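Side-chain contacts in uncharacterized protein (Bacteroides fragilis, PDB 3EUR), which is of unknown function but has a thioredoxin-like fold with a CXXC motif, consistent with a role in thiol-disulfide exchange: residues P41-C46 against A113-Y118; E51-K54 against V58-G61; E100-I103 against N107-D110. One frame throughout, in Å; residues are numbered along the deposited sequence. Where two conformers were deposited one is given.

Interaction 1. Residues P41-C46 against A113-Y118; sequences PGCHAC and AIPTLY
The backbone nitrogen of Cys46 sits where the two segments meet. Its hydrogen goes to SG of Cys43, with N and SG 3.4 Å apart and an N-H...S angle of 153°, while CG of Pro115 rests 3.9 Å from that same Cys46 N. Cys43 is the N-cap residue of helix 44-55, and its sulfur does the capping. With chi1 at 102°, off any staggered position, SG swings round over the first turn to take this N-H.

Pro115 carries most of the packing, pushing the CG-CD side of its ring against that turn. CD lies 3.9 Å from CB of Ala45, and CG comes within 4.0 Å of the carbonyl carbon of Ala45. Cys43 joins more loosely, its SG 4.3 Å from CD of Pro115. The peptide bond before Pro115 is cis, which brings CA of Ile114 to 3.0 Å from CA of Pro115 and makes the chain bend sharply just ahead of strand 116-120. The proline is thereby presented to the helix start while the side chain of Ile114 leads away from it.

Cys43-His44-Ala45-Cys46 is a CXXC sequence at the start of a helix, facing a cis-proline loop: the active-site layout of the thioredoxin superfamily. By analogy with its relatives, this is probably the redox site, with the proline beside the sulfur of the first cysteine. Ala45 and Cys43 keep some exposure, whereas Cys46 is buried.

Beneath the contact, Cys46 and Pro115 both lean on Phe37 of strand 33-38. Thr116 and Tyr118 pair through their backbones with Ile38 and Leu36 of that neighbouring strand, Leu117 pairs with Ala131 on the other side, and Pro41 packs against Trp82 and His85 of helix 79-85.

Interaction 2. Residues E51-K54 against V58-G61; sequences EGLK and VING
Leu53 and Ile59 meet methyl to methyl, CD2 of Leu53 standing 3.9 Å from CD1 of Ile59, and this is the tight part of the junction between helix 44-55 and helix 57-64. The two side chains run at a slant to one another. In Ile59 the CG1 branch lies anti to the carbonyl carbon (chi1 -69°) and continues extended, which carries CD1 out to the leucine. The backbones stay close as well, with CA of Leu53 6.9 Å from CA of Ile59. Both residues are buried: Leu53 also packs on Leu35 and Phe37 of the sheet and on Trp93, and Ile59 on Val136, while Leu133 of helix 133-141 touches both.

The solvent side is looser and polar. The amide of Asn60 reaches across to the carbonyl ends of Leu53 and Lys54, but its modelled orientation is doubtful and is probably reversed. Lys54 directs its CB away from the second helix, and its long extended chain carries on the same way, to where NZ bonds to the carbonyl oxygen of Asp88.

Chemically, then, the contact is split by depth. Its inner part is purely aliphatic and merges with the hydrophobic layer between the helices and the sheet, whereas the outer part sets a side-chain amide beside carbonyls near the end of helix 44-55, where an amide N-H would be the suitable partner.

Interaction 3. Residues E100-I103 against N107-D110; sequences ELVI and NLYD
The ring of Tyr109, just past the Schellman motif that ends helix 102-105, takes CG2 of Ile103 obliquely, its CD2 lying 4.1 Å from that methyl, and elsewhere makes an edge-to-face stack with Tyr118 of strand 116-120. Its OH, beyond the contact, bonds to the carbonyl oxygen of Leu12. The same Ile103 CG2 is 4.0 Å from CB of Tyr109, so the isoleucine covers the root of the side chain as well as the ring.

In the Schellman motif Asn107 has positive phi (55°), and the turn it makes lets Leu108 N donate to Ile103 O over 2.9 Å, with an N-H...O angle of 156°. The hydrophobic contact usual in this motif follows: CD1 of Leu108 lies 4.3 Å from CG1 of Ile103, and its CB and CG rest against the Ile103 backbone. At the other end of the helix, the carboxylate of Asp98 receives the backbone N-H groups of Val102 and Ile103. Further along, a chi1 of -179° turns CG1 of Val102 toward Leu108, whose CD1 comes within 4.0 Å of it.

How the interactions relate
Following the chain from the N terminus, strand 33-38 leads into 41-46, the opening half of interaction 1. Helix 44-55 then runs on to interaction 2, which closes a tight loop by setting helix 57-64 beside it. After strands 68-74 and 94-97, interaction 3 closes a second short loop around helix 102-105. Only at 113-118 does interaction 1 close, so both local contacts are nested inside its long loop, one after the other, without crossing. Interactions 2 and 3 lie on opposite sides of the chain's centre, their own centres about 27 Å apart. Interaction 1 shares a helix with interaction 2 and touches interaction 3 through Tyr118 and Tyr109.

Interaction 1. Residues P41-C46 against A113-Y118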
ATOM      1  N   PRO A  41      -4.725   9.119  -5.609  1.00 25.31           N
ATOM      2  CA  PRO A  41      -6.120   9.270  -5.247  1.00 28.47           C
ATOM      3  C   PRO A  41      -6.836  10.316  -6.096  1.00 30.63           C
ATOM      4  O   PRO A  41      -8.033  10.545  -5.891  1.00 33.08           O
ATOM      5  CB  PRO A  41      -6.077   9.705  -3.783  1.00 28.34           C
ATOM      6  CG  PRO A  41      -4.650   9.740  -3.363  1.00 28.27           C
ATOM      7  CD  PRO A  41      -3.800   9.642  -4.579  1.00 26.24           C
ATOM      8  N   GLY A  42      -6.159  10.938  -7.061  1.00 31.60           N
ATOM      9  CA  GLY A  42      -6.891  11.560  -8.154  1.00 33.43           C
ATOM     10  C   GLY A  42      -7.629  10.634  -9.145  1.00 35.03           C
ATOM     11  O   GLY A  42      -7.582  10.927 -10.355  1.00 36.86           O
ATOM     12  N   CYS A  43      -8.311   9.549  -8.668  1.00 35.77           N
ATOM     13  CA  CYS A  43      -9.117   8.644  -9.553  1.00 34.82           C
ATOM     14  C   CYS A  43     -10.196   7.759  -8.888  1.00 33.44           C
ATOM     15  O   CYS A  43     -10.160   7.464  -7.665  1.00 33.42           O
ATOM     16  CB  CYS A  43      -8.212   7.771 -10.446  1.00 36.33           C
ATOM     17  SG  CYS A  43      -7.951   6.002  -9.944  1.00 42.51           S
ATOM     18  N   HIS A  44     -11.168   7.363  -9.716  1.00 31.47           N
ATOM     19  CA  HIS A  44     -12.399   6.665  -9.303  1.00 30.00           C
ATOM     20  C   HIS A  44     -12.186   5.237  -8.776  1.00 28.06           C
ATOM     21  O   HIS A  44     -12.856   4.813  -7.802  1.00 26.42           O
ATOM     22  CB  HIS A  44     -13.422   6.623 -10.472  1.00 31.03           C
ATOM     23  CG  HIS A  44     -14.002   7.958 -10.812  0.50 32.27           C
ATOM     24  ND1 HIS A  44     -14.707   8.717  -9.902  0.50 34.21           N
ATOM     25  CD2 HIS A  44     -13.976   8.673 -11.962  0.50 34.37           C
ATOM     26  CE1 HIS A  44     -15.093   9.841 -10.478  0.50 33.84           C
ATOM     27  NE2 HIS A  44     -14.660   9.840 -11.728  0.50 34.96           N
ATOM     28  N   ALA A  45     -11.321   4.492  -9.471  1.00 25.85           N
ATOM     29  CA  ALA A  45     -10.936   3.152  -9.077  1.00 23.64           C
ATOM     30  C   ALA A  45     -10.265   3.216  -7.731  1.00 20.69           C
ATOM     31  O   ALA A  45     -10.518   2.363  -6.925  1.00 20.29           O
ATOM     32  CB  ALA A  45      -9.999   2.504 -10.088  1.00 23.60           C
ATOM     33  N   CYS A  46      -9.463   4.252  -7.483  1.00 20.52           N
ATOM     34  CA  CYS A  46      -8.792   4.417  -6.173  0.50 19.10           C
ATOM     35  C   CYS A  46      -9.819   4.657  -5.067  1.00 17.95           C
ATOM     36  O   CYS A  46      -9.720   4.043  -4.031  1.00 15.92           O
ATOM     37  CB  CYS A  46      -7.707   5.512  -6.184  0.50 19.90           C
ATOM     38  SG  CYS A  46      -6.774   5.658  -4.622  0.50 20.34           S
ATOM     39  N   ALA A 113      -0.984   0.287 -13.816  1.00 14.18           N
ATOM     40  CA  ALA A 113      -2.365  -0.008 -13.485  1.00 16.13           C
ATOM     41  C   ALA A 113      -2.766   0.332 -12.076  1.00 15.90           C
ATOM     42  O   ALA A 113      -3.640  -0.329 -11.491  1.00 16.90           O
ATOM     43  CB  ALA A 113      -2.627  -1.516 -13.718  1.00 17.98           C
ATOM     44  N   ILE A 114      -2.174   1.332 -11.496  1.00 17.15           N
ATOM     45  CA  ILE A 114      -2.599   1.879 -10.163  0.50 17.82           C
ATOM     46  C   ILE A 114      -4.088   2.166 -10.191  1.00 17.08           C
ATOM     47  O   ILE A 114      -4.590   2.655 -11.214  1.00 20.60           O
ATOM     48  CB  ILE A 114      -1.900   3.235  -9.840  0.50 19.68           C
ATOM     49  CG1 ILE A 114      -0.523   2.968  -9.264  0.50 21.16           C
ATOM     50  CG2 ILE A 114      -2.753   4.123  -8.818  0.50 19.01           C
ATOM     51  CD1 ILE A 114      -0.016   1.555  -9.409  0.50 21.28           C
ATOM     52  N   PRO A 115      -4.862   1.867  -9.136  1.00 16.19           N
ATOM     53  CA  PRO A 115      -4.381   1.356  -7.843  1.00 14.91           C
ATOM     54  C   PRO A 115      -4.035  -0.104  -7.877  1.00 12.97           C
ATOM     55  O   PRO A 115      -4.638  -0.868  -8.534  1.00 13.87           O
ATOM     56  CB  PRO A 115      -5.595   1.548  -6.942  1.00 16.43           C
ATOM     57  CG  PRO A 115      -6.721   1.443  -7.832  1.00 18.86           C
ATOM     58  CD  PRO A 115      -6.300   2.111  -9.071  1.00 18.74           C
ATOM     59  N   THR A 116      -2.999  -0.445  -7.116  1.00 12.59           N
ATOM     60  CA  THR A 116      -2.498  -1.809  -7.035  0.50 13.24           C
ATOM     61  C   THR A 116      -2.111  -2.225  -5.617  1.00 11.62           C
ATOM     62  O   THR A 116      -1.555  -1.460  -4.830  1.00 13.60           O
ATOM     63  CB  THR A 116      -1.285  -2.017  -7.964  0.50 14.73           C
ATOM     64  OG1 THR A 116      -1.452  -1.236  -9.154  0.50 17.49           O
ATOM     65  CG2 THR A 116      -1.146  -3.484  -8.340  0.50 14.22           C
ATOM     66  N   LEU A 117      -2.424  -3.477  -5.309  1.00  9.68           N
ATOM     67  CA  LEU A 117      -2.139  -4.092  -4.020  1.00  8.45           C
ATOM     68  C   LEU A 117      -1.073  -5.149  -4.101  1.00  7.72           C
ATOM     69  O   LEU A 117      -1.060  -5.967  -5.012  1.00  8.29           O
ATOM     70  CB  LEU A 117      -3.417  -4.744  -3.466  1.00  9.41           C
ATOM     71  CG  LEU A 117      -4.592  -3.838  -3.189  1.00  9.76           C
ATOM     72  CD1 LEU A 117      -5.809  -4.689  -2.789  1.00 11.52           C
ATOM     73  CD2 LEU A 117      -4.291  -2.830  -2.088  1.00 12.30           C
ATOM     74  N   TYR A 118      -0.182  -5.137  -3.116  1.00  7.61           N
ATOM     75  CA  TYR A 118       0.729  -6.247  -2.840  1.00  7.39           C
ATOM     76  C   TYR A 118       0.505  -6.701  -1.412  1.00  7.29           C
ATOM     77  O   TYR A 118       0.414  -5.868  -0.526  1.00  9.36           O
ATOM     78  CB  TYR A 118       2.215  -5.849  -2.989  1.00  7.94           C
ATOM     79  CG  TYR A 118       2.677  -5.558  -4.368  1.00  8.33           C
ATOM     80  CD1 TYR A 118       3.531  -6.458  -4.996  1.00 10.29           C
ATOM     81  CD2 TYR A 118       2.251  -4.465  -5.060  1.00 11.05           C
ATOM     82  CE1 TYR A 118       4.003  -6.258  -6.261  1.00 11.44           C
ATOM     83  CE2 TYR A 118       2.705  -4.239  -6.409  1.00 11.41           C
ATOM     84  CZ  TYR A 118       3.555  -5.185  -6.977  1.00 11.38           C
ATOM     85  OH  TYR A 118       4.015  -5.000  -8.284  1.00 14.77           O
TER

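Interaction 2. Residues E51-K54 against V58-G61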
ATOM      1  N   GLU A  51     -12.794   2.486  -0.365  0.80 11.78           N
ATOM      2  CA  GLU A  51     -14.039   2.107   0.229  0.80 12.52           C
ATOM      3  C   GLU A  51     -14.113   0.607   0.458  0.80 11.59           C
ATOM      4  O   GLU A  51     -14.594   0.121   1.497  0.80 12.19           O
ATOM      5  CB  GLU A  51     -15.177   2.550  -0.701  0.80 14.94           C
ATOM      6  CG  GLU A  51     -15.576   3.988  -0.473  0.80 19.93           C
ATOM      7  CD  GLU A  51     -16.374   4.083   0.813  0.80 25.76           C
ATOM      8  OE1 GLU A  51     -17.480   3.529   0.837  0.80 31.32           O
ATOM      9  OE2 GLU A  51     -15.870   4.627   1.821  0.80 30.33           O
ATOM     10  N   GLY A  52     -13.612  -0.155  -0.503  1.00 10.49           N
ATOM     11  CA  GLY A  52     -13.581  -1.591  -0.396  1.00 11.68           C
ATOM     12  C   GLY A  52     -12.740  -2.098   0.742  1.00 10.81           C
ATOM     13  O   GLY A  52     -13.120  -3.058   1.447  1.00 10.98           O
ATOM     14  N   LEU A  53     -11.566  -1.487   0.912  1.00 10.21           N
ATOM     15  CA  LEU A  53     -10.686  -1.871   2.019  1.00 11.18           C
ATOM     16  C   LEU A  53     -11.324  -1.559   3.363  1.00 11.99           C
ATOM     17  O   LEU A  53     -11.264  -2.376   4.290  1.00 14.17           O
ATOM     18  CB  LEU A  53      -9.354  -1.108   1.891  1.00 12.68           C
ATOM     19  CG  LEU A  53      -8.384  -1.592   0.820  1.00 12.82           C
ATOM     20  CD1 LEU A  53      -7.359  -0.489   0.529  1.00 14.57           C
ATOM     21  CD2 LEU A  53      -7.715  -2.909   1.232  1.00 14.56           C
ATOM     22  N   LYS A  54     -11.992  -0.410   3.451  1.00 12.07           N
ATOM     23  CA  LYS A  54     -12.690  -0.042   4.705  1.00 12.91           C
ATOM     24  C   LYS A  54     -13.833  -1.024   5.016  1.00 13.04           C
ATOM     25  O   LYS A  54     -14.106  -1.323   6.180  1.00 15.74           O
ATOM     26  CB  LYS A  54     -13.251   1.368   4.605  1.00 13.79           C
ATOM     27  CG  LYS A  54     -12.244   2.423   4.602  1.00 13.71           C
ATOM     28  CD  LYS A  54     -12.927   3.821   4.386  1.00 15.17           C
ATOM     29  CE  LYS A  54     -11.992   4.964   4.532  1.00 15.17           C
ATOM     30  NZ  LYS A  54     -12.680   6.238   4.332  1.00 18.94           N
ATOM     31  N   VAL A  58     -13.053  -9.459   5.961  1.00  7.62           N
ATOM     32  CA  VAL A  58     -11.817 -10.188   6.170  1.00  8.19           C
ATOM     33  C   VAL A  58     -10.658  -9.286   6.524  1.00  8.32           C
ATOM     34  O   VAL A  58      -9.915  -9.521   7.475  1.00  8.54           O
ATOM     35  CB  VAL A  58     -11.475 -11.124   5.000  1.00  9.22           C
ATOM     36  CG1 VAL A  58     -10.060 -11.638   5.081  1.00 10.01           C
ATOM     37  CG2 VAL A  58     -12.506 -12.225   4.891  1.00  9.97           C
ATOM     38  N   ILE A  59     -10.487  -8.220   5.769  1.00  8.90           N
ATOM     39  CA  ILE A  59      -9.360  -7.343   6.052  1.00 10.80           C
ATOM     40  C   ILE A  59      -9.528  -6.702   7.407  1.00 10.38           C
ATOM     41  O   ILE A  59      -8.543  -6.584   8.158  1.00 11.64           O
ATOM     42  CB  ILE A  59      -9.137  -6.339   4.903  1.00 13.41           C
ATOM     43  CG1 ILE A  59      -8.623  -7.152   3.651  1.00 17.82           C
ATOM     44  CG2 ILE A  59      -8.186  -5.213   5.344  1.00 16.48           C
ATOM     45  CD1 ILE A  59      -8.618  -6.561   2.234  1.00 19.09           C
ATOM     46  N   ASN A  60     -10.740  -6.245   7.735  0.60  9.91           N
ATOM     47  CA  ASN A  60     -11.040  -5.629   9.050  0.60 10.33           C
ATOM     48  C   ASN A  60     -10.735  -6.600  10.218  0.60  8.81           C
ATOM     49  O   ASN A  60     -10.284  -6.196  11.270  0.60  8.22           O
ATOM     50  CB  ASN A  60     -12.495  -5.097   9.125  0.60 13.15           C
ATOM     51  CG  ASN A  60     -12.622  -3.713   8.514  0.60 14.71           C
ATOM     52  OD1 ASN A  60     -12.634  -3.518   7.232  0.60 18.19           O
ATOM     53  ND2 ASN A  60     -12.487  -2.744   9.381  0.60 14.75           N
ATOM     54  N   GLY A  61     -10.982  -7.889  10.042  1.00  8.24           N
ATOM     55  CA  GLY A  61     -10.656  -8.835  11.094  1.00  7.50           C
ATOM     56  C   GLY A  61      -9.148  -8.863  11.314  1.00  7.00           C
ATOM     57  O   GLY A  61      -8.663  -8.895  12.459  1.00  7.71           O
TER

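Interaction 3. Residues E100-I103 against N107-D110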
ATOM      1  N   GLU A 100      10.914  11.872  -3.110  1.00 20.82           N
ATOM      2  CA  GLU A 100      11.960  11.958  -4.114  1.00 23.21           C
ATOM      3  C   GLU A 100      11.594  11.324  -5.469  1.00 21.50           C
ATOM      4  O   GLU A 100      12.412  11.299  -6.380  1.00 23.22           O
ATOM      5  CB  GLU A 100      13.177  11.231  -3.551  1.00 26.10           C
ATOM      6  CG  GLU A 100      13.441  11.448  -1.998  1.00 31.15           C
ATOM      7  CD  GLU A 100      12.521  10.611  -1.020  1.00 36.54           C
ATOM      8  OE1 GLU A 100      11.681   9.825  -1.493  1.00 38.22           O
ATOM      9  OE2 GLU A 100      12.623  10.753   0.243  1.00 41.72           O
ATOM     10  N   LEU A 101      10.401  10.740  -5.560  1.00 19.04           N
ATOM     11  CA  LEU A 101       9.942  10.028  -6.762  1.00 17.45           C
ATOM     12  C   LEU A 101      10.854   8.867  -7.155  1.00 17.06           C
ATOM     13  O   LEU A 101      11.117   8.597  -8.334  1.00 18.68           O
ATOM     14  CB  LEU A 101       9.790  11.003  -7.939  1.00 18.80           C
ATOM     15  CG  LEU A 101       8.919  12.212  -7.610  1.00 19.29           C
ATOM     16  CD1 LEU A 101       8.997  13.210  -8.792  1.00 23.30           C
ATOM     17  CD2 LEU A 101       7.466  11.829  -7.299  1.00 21.36           C
ATOM     18  N   VAL A 102      11.332   8.141  -6.176  1.00 17.04           N
ATOM     19  CA  VAL A 102      12.226   7.028  -6.369  1.00 16.92           C
ATOM     20  C   VAL A 102      11.567   5.838  -7.064  1.00 15.65           C
ATOM     21  O   VAL A 102      12.137   5.217  -7.952  1.00 17.21           O
ATOM     22  CB  VAL A 102      12.945   6.680  -5.069  1.00 16.89           C
ATOM     23  CG1 VAL A 102      13.878   5.550  -5.285  1.00 17.44           C
ATOM     24  CG2 VAL A 102      13.696   7.909  -4.487  1.00 21.01           C
ATOM     25  N   ILE A 103      10.353   5.509  -6.651  1.00 14.47           N
ATOM     26  CA  ILE A 103       9.664   4.394  -7.262  1.00 13.51           C
ATOM     27  C   ILE A 103       9.533   4.601  -8.776  1.00 14.60           C
ATOM     28  O   ILE A 103       9.833   3.686  -9.544  1.00 14.92           O
ATOM     29  CB  ILE A 103       8.284   4.126  -6.605  1.00 13.47           C
ATOM     30  CG1 ILE A 103       8.435   3.678  -5.138  1.00 13.52           C
ATOM     31  CG2 ILE A 103       7.516   3.116  -7.422  1.00 13.66           C
ATOM     32  CD1 ILE A 103       7.161   3.736  -4.330  1.00 14.23           C
ATOM     33  N   ASN A 107      12.089   2.887 -11.360  1.00 16.81           N
ATOM     34  CA  ASN A 107      11.235   1.784 -11.885  0.70 17.23           C
ATOM     35  C   ASN A 107      11.122   0.654 -10.897  1.00 15.27           C
ATOM     36  O   ASN A 107      11.301  -0.499 -11.243  1.00 16.66           O
ATOM     37  CB  ASN A 107      11.838   1.214 -13.174  0.70 19.79           C
ATOM     38  CG  ASN A 107      11.675   2.145 -14.302  0.70 24.65           C
ATOM     39  OD1 ASN A 107      10.546   2.377 -14.780  0.70 31.03           O
ATOM     40  ND2 ASN A 107      12.778   2.728 -14.730  0.70 30.22           N
ATOM     41  N   LEU A 108      10.888   0.991  -9.638  1.00 13.79           N
ATOM     42  CA  LEU A 108      10.903  -0.035  -8.596  1.00 12.91           C
ATOM     43  C   LEU A 108       9.656  -0.917  -8.569  1.00 12.07           C
ATOM     44  O   LEU A 108       9.749  -2.083  -8.178  1.00 12.79           O
ATOM     45  CB  LEU A 108      11.056   0.606  -7.226  1.00 12.51           C
ATOM     46  CG  LEU A 108      12.331   1.404  -6.950  1.00 13.33           C
ATOM     47  CD1 LEU A 108      12.341   1.877  -5.514  1.00 15.21           C
ATOM     48  CD2 LEU A 108      13.549   0.527  -7.311  1.00 18.24           C
ATOM     49  N   TYR A 109       8.520  -0.352  -8.972  1.00 11.07           N
ATOM     50  CA  TYR A 109       7.238  -1.024  -9.045  1.00 11.49           C
ATOM     51  C   TYR A 109       6.579  -0.611 -10.358  1.00 11.74           C
ATOM     52  O   TYR A 109       6.712   0.509 -10.809  1.00 12.63           O
ATOM     53  CB  TYR A 109       6.273  -0.639  -7.886  1.00 10.65           C
ATOM     54  CG  TYR A 109       6.680  -1.201  -6.533  1.00  9.50           C
ATOM     55  CD1 TYR A 109       6.078  -2.316  -6.001  1.00  9.74           C
ATOM     56  CD2 TYR A 109       7.686  -0.616  -5.805  1.00  9.89           C
ATOM     57  CE1 TYR A 109       6.474  -2.831  -4.793  1.00  8.75           C
ATOM     58  CE2 TYR A 109       8.109  -1.132  -4.611  1.00  8.84           C
ATOM     59  CZ  TYR A 109       7.501  -2.248  -4.090  1.00  7.96           C
ATOM     60  OH  TYR A 109       7.875  -2.782  -2.886  1.00  8.45           O
ATOM     61  N   ASP A 110       5.835  -1.518 -10.950  1.00 11.65           N
ATOM     62  CA  ASP A 110       5.029  -1.245 -12.143  1.00 11.81           C
ATOM     63  C   ASP A 110       3.847  -0.394 -11.717  1.00 11.21           C
ATOM     64  O   ASP A 110       3.040  -0.843 -10.908  1.00 13.80           O
ATOM     65  CB  ASP A 110       4.554  -2.563 -12.727  1.00 13.02           C
ATOM     66  CG  ASP A 110       3.742  -2.436 -13.989  1.00 14.39           C
ATOM     67  OD1 ASP A 110       3.494  -1.328 -14.492  1.00 14.52           O
ATOM     68  OD2 ASP A 110       3.325  -3.499 -14.492  1.00 17.19           O
TER